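Local coordinates for protein adenylate kinase (Thermus thermophilus, PDB 3CM0) that catalyses the reversible transfer of the terminal phosphate between ATP and AMP, giving two ADP, and so balances the cell's adenine nucleotides, at residues L24-T35 and I72-D83. Residues are numbered along the deposited sequence; the frame is centred on the assembly and turned at random.
Sequences LAQELGFKKLST and IREELAERVIFD
Strand 31-33, an outermost strand of the parallel CORE sheet, runs beside strand 79-83 at 33°, Lys31 pairing with Val80 and Lys32 with Ile81. Backbone bonds join Lys31 N to Arg79 O and Ile81 N to Lys31 O; a third runs from Leu33 N to Ile81 O at 2.9 Å. Beyond Leu33 water takes over, one molecule linking Leu33 O to Asp83 N and another bridging Leu33 O, Asp83 O and Lys32 NZ. On the face toward helix 17-28, Ile81 CD1 lodges between Leu24 CD2 and Phe30 CB (3.5 Å from the latter), while Arg79 CB lies over one face of the Phe30 ring. On the other face, Leu33 CD1 presses tightly on Val80 CG2 (3.3 Å), and the Leu33 side chain lies alongside that of Phe82. Lys31, bent at chi3 (63°), swings NZ to helix 65-75, where it makes a weak hydrogen bond to Glu75 O at 2.8 Å and a longer salt bridge to Glu75 OE1. Lys32 stays extended until chi4 (-70°) turns NZ onto the anti lone pair of Asp83 OD2 (3.0 Å). Without the lysine amine, as with an alanine here, Asp83 OD2 would probably lose this cation and the bridging water one of its partners. Asp83 OD1 pairs with Lys17, a predicted ATP-binding residue of the P-loop, so the carboxylate sits between two lysines and links the edge strand to the nucleotide site.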
# COMPACT_ATOMS: atom_id res chain seq x y z
N LEU A 24 11.89 -2.26 4.35
CA LEU A 24 11.64 -2.15 5.78
C LEU A 24 11.18 -3.54 6.29
O LEU A 24 11.50 -3.95 7.42
CB LEU A 24 10.51 -1.13 6.04
CG LEU A 24 10.21 -0.86 7.52
CD1 LEU A 24 11.40 -0.22 8.17
CD2 LEU A 24 8.95 0.06 7.62
N ALA A 25 10.42 -4.24 5.44
CA ALA A 25 9.88 -5.57 5.78
C ALA A 25 11.01 -6.54 6.03
O ALA A 25 11.08 -7.16 7.09
CB ALA A 25 9.01 -6.09 4.64
N GLN A 26 11.88 -6.66 5.03
CA GLN A 26 13.03 -7.56 5.09
C GLN A 26 13.98 -7.26 6.25
O GLN A 26 14.47 -8.18 6.92
CB GLN A 26 13.77 -7.52 3.76
CG GLN A 26 12.95 -8.05 2.57
CD GLN A 26 13.71 -8.00 1.25
OE1 GLN A 26 14.83 -8.50 1.15
NE2 GLN A 26 13.10 -7.41 0.23
N GLU A 27 14.26 -5.98 6.50
CA GLU A 27 15.17 -5.62 7.57
C GLU A 27 14.65 -5.71 8.99
O GLU A 27 15.39 -6.12 9.88
CB GLU A 27 15.73 -4.22 7.34
CG GLU A 27 16.53 -4.11 6.07
CD GLU A 27 17.35 -2.82 5.99
OE1 GLU A 27 17.27 -1.99 6.92
OE2 GLU A 27 18.07 -2.66 4.99
N LEU A 28 13.39 -5.37 9.22
CA LEU A 28 12.91 -5.41 10.60
C LEU A 28 11.97 -6.56 10.98
O LEU A 28 11.48 -6.61 12.12
CB LEU A 28 12.26 -4.07 10.96
CG LEU A 28 13.18 -2.85 10.87
CD1 LEU A 28 12.46 -1.68 11.49
CD2 LEU A 28 14.50 -3.08 11.59
N GLY A 29 11.72 -7.45 10.04
CA GLY A 29 10.87 -8.59 10.31
C GLY A 29 9.37 -8.35 10.24
O GLY A 29 8.61 -8.92 11.01
N PHE A 30 8.93 -7.47 9.34
CA PHE A 30 7.50 -7.21 9.18
C PHE A 30 7.04 -8.10 8.03
O PHE A 30 7.78 -8.29 7.06
CB PHE A 30 7.20 -5.75 8.76
CG PHE A 30 7.32 -4.75 9.86
CD1 PHE A 30 6.16 -4.20 10.44
CD2 PHE A 30 8.56 -4.36 10.35
CE1 PHE A 30 6.25 -3.26 11.47
CE2 PHE A 30 8.67 -3.42 11.39
CZ PHE A 30 7.50 -2.87 11.95
N LYS A 31 5.82 -8.63 8.13
CA LYS A 31 5.25 -9.40 7.04
C LYS A 31 4.51 -8.39 6.15
O LYS A 31 3.56 -7.71 6.62
CB LYS A 31 4.27 -10.45 7.57
CG LYS A 31 3.65 -11.27 6.45
CD LYS A 31 3.05 -12.59 6.94
CE LYS A 31 1.91 -12.38 7.90
NZ LYS A 31 1.26 -13.67 8.27
N LYS A 32 4.94 -8.29 4.89
CA LYS A 32 4.32 -7.39 3.92
C LYS A 32 3.13 -8.12 3.31
O LYS A 32 3.28 -9.10 2.59
CB LYS A 32 5.34 -7.00 2.84
CG LYS A 32 4.86 -6.00 1.80
CD LYS A 32 6.07 -5.53 0.99
CE LYS A 32 5.75 -4.50 -0.09
NZ LYS A 32 4.97 -5.03 -1.24
N LEU A 33 1.94 -7.63 3.59
CA LEU A 33 0.74 -8.26 3.10
C LEU A 33 0.29 -7.79 1.72
O LEU A 33 0.44 -6.63 1.36
CB LEU A 33 -0.40 -8.05 4.09
CG LEU A 33 -0.13 -8.43 5.55
CD1 LEU A 33 -1.44 -8.33 6.32
CD2 LEU A 33 0.46 -9.82 5.64
N SER A 34 -0.28 -8.72 0.96
CA SER A 34 -0.83 -8.40 -0.35
C SER A 34 -2.14 -9.16 -0.40
O SER A 34 -2.15 -10.40 -0.45
CB SER A 34 0.08 -8.87 -1.49
OG SER A 34 -0.68 -8.95 -2.70
N THR A 35 -3.25 -8.42 -0.38
CA THR A 35 -4.55 -9.07 -0.43
C THR A 35 -4.66 -9.87 -1.74
O THR A 35 -5.10 -11.02 -1.74
CB THR A 35 -5.72 -8.01 -0.28
OG1 THR A 35 -5.66 -7.04 -1.33
CG2 THR A 35 -5.58 -7.27 1.06
N ILE A 72 -6.98 -10.55 6.10
CA ILE A 72 -5.96 -9.81 6.83
C ILE A 72 -5.92 -10.29 8.30
O ILE A 72 -4.82 -10.46 8.88
CB ILE A 72 -6.25 -8.29 6.76
CG1 ILE A 72 -6.05 -7.81 5.32
CG2 ILE A 72 -5.33 -7.53 7.74
CD1 ILE A 72 -6.53 -6.33 5.09
N ARG A 73 -7.08 -10.53 8.90
CA ARG A 73 -7.07 -11.01 10.29
C ARG A 73 -6.34 -12.38 10.35
O ARG A 73 -5.53 -12.64 11.25
CB ARG A 73 -8.52 -11.13 10.83
CG ARG A 73 -8.62 -11.58 12.34
CD ARG A 73 -10.01 -11.32 12.97
NE ARG A 73 -11.13 -12.03 12.35
CZ ARG A 73 -12.41 -11.78 12.59
NH1 ARG A 73 -12.74 -10.82 13.45
NH2 ARG A 73 -13.36 -12.47 11.98
N GLU A 74 -6.63 -13.24 9.38
CA GLU A 74 -5.98 -14.58 9.34
C GLU A 74 -4.47 -14.51 9.14
O GLU A 74 -3.73 -15.47 9.44
CB GLU A 74 -6.58 -15.40 8.20
CG GLU A 74 -8.06 -15.72 8.43
CD GLU A 74 -8.66 -16.51 7.27
OE1 GLU A 74 -7.88 -17.12 6.48
OE2 GLU A 74 -9.91 -16.55 7.17
N GLU A 75 -4.04 -13.35 8.61
CA GLU A 75 -2.64 -13.03 8.30
C GLU A 75 -1.95 -12.07 9.25
O GLU A 75 -0.73 -11.93 9.15
CB GLU A 75 -2.53 -12.43 6.89
CG GLU A 75 -2.89 -13.33 5.73
CD GLU A 75 -1.78 -14.30 5.39
OE1 GLU A 75 -0.60 -13.86 5.31
OE2 GLU A 75 -2.09 -15.50 5.21
N LEU A 76 -2.68 -11.41 10.15
CA LEU A 76 -1.99 -10.51 11.05
C LEU A 76 -0.98 -11.41 11.78
O LEU A 76 -1.17 -12.61 12.01
CB LEU A 76 -2.85 -9.86 12.14
CG LEU A 76 -3.73 -8.70 11.70
CD1 LEU A 76 -4.60 -8.27 12.87
CD2 LEU A 76 -2.91 -7.54 11.18
N ALA A 77 0.10 -10.72 12.11
CA ALA A 77 1.27 -11.19 12.82
C ALA A 77 1.71 -10.03 13.70
O ALA A 77 1.15 -8.93 13.64
CB ALA A 77 2.35 -11.53 11.84
N GLU A 78 2.70 -10.29 14.54
CA GLU A 78 3.20 -9.31 15.46
C GLU A 78 3.62 -8.06 14.69
O GLU A 78 3.46 -6.95 15.20
CB GLU A 78 4.42 -9.85 16.21
CG GLU A 78 4.18 -11.14 16.98
CD GLU A 78 5.48 -11.84 17.36
OE1 GLU A 78 6.21 -11.32 18.24
OE2 GLU A 78 5.78 -12.90 16.76
N ARG A 79 4.13 -8.23 13.48
CA ARG A 79 4.61 -7.05 12.71
C ARG A 79 4.16 -7.16 11.26
O ARG A 79 4.57 -8.09 10.54
CB ARG A 79 6.13 -6.98 12.76
CG ARG A 79 6.69 -6.92 14.15
CD ARG A 79 8.22 -6.80 14.05
NE ARG A 79 8.84 -6.79 15.37
CZ ARG A 79 10.09 -7.19 15.59
NH1 ARG A 79 10.84 -7.64 14.59
NH2 ARG A 79 10.59 -7.17 16.82
N VAL A 80 3.34 -6.19 10.82
CA VAL A 80 2.79 -6.24 9.49
C VAL A 80 2.92 -4.89 8.77
O VAL A 80 2.82 -3.83 9.42
CB VAL A 80 1.26 -6.60 9.58
CG1 VAL A 80 0.53 -5.54 10.45
CG2 VAL A 80 0.64 -6.69 8.21
N ILE A 81 3.09 -4.98 7.45
CA ILE A 81 3.17 -3.83 6.53
C ILE A 81 2.10 -3.96 5.46
O ILE A 81 1.84 -5.05 4.91
CB ILE A 81 4.59 -3.73 5.89
CG1 ILE A 81 5.56 -3.17 6.96
CG2 ILE A 81 4.57 -2.88 4.66
CD1 ILE A 81 7.03 -3.06 6.46
N PHE A 82 1.42 -2.83 5.21
CA PHE A 82 0.41 -2.74 4.20
C PHE A 82 0.96 -1.83 3.11
O PHE A 82 1.43 -0.75 3.42
CB PHE A 82 -0.87 -2.13 4.79
CG PHE A 82 -1.53 -3.05 5.80
CD1 PHE A 82 -2.40 -4.05 5.37
CD2 PHE A 82 -1.28 -2.90 7.16
CE1 PHE A 82 -3.01 -4.90 6.28
CE2 PHE A 82 -1.89 -3.76 8.10
CZ PHE A 82 -2.76 -4.75 7.65
N ASP A 83 0.88 -2.28 1.87
CA ASP A 83 1.38 -1.50 0.73
C ASP A 83 0.34 -1.80 -0.35
O ASP A 83 0.26 -2.91 -0.86
CB ASP A 83 2.77 -2.05 0.37
CG ASP A 83 3.32 -1.49 -0.91
OD1 ASP A 83 3.05 -0.31 -1.20
OD2 ASP A 83 4.04 -2.24 -1.61
O HOH W 1 1.97 -5.53 -0.54
O HOH W 2 -1.03 -4.44 1.52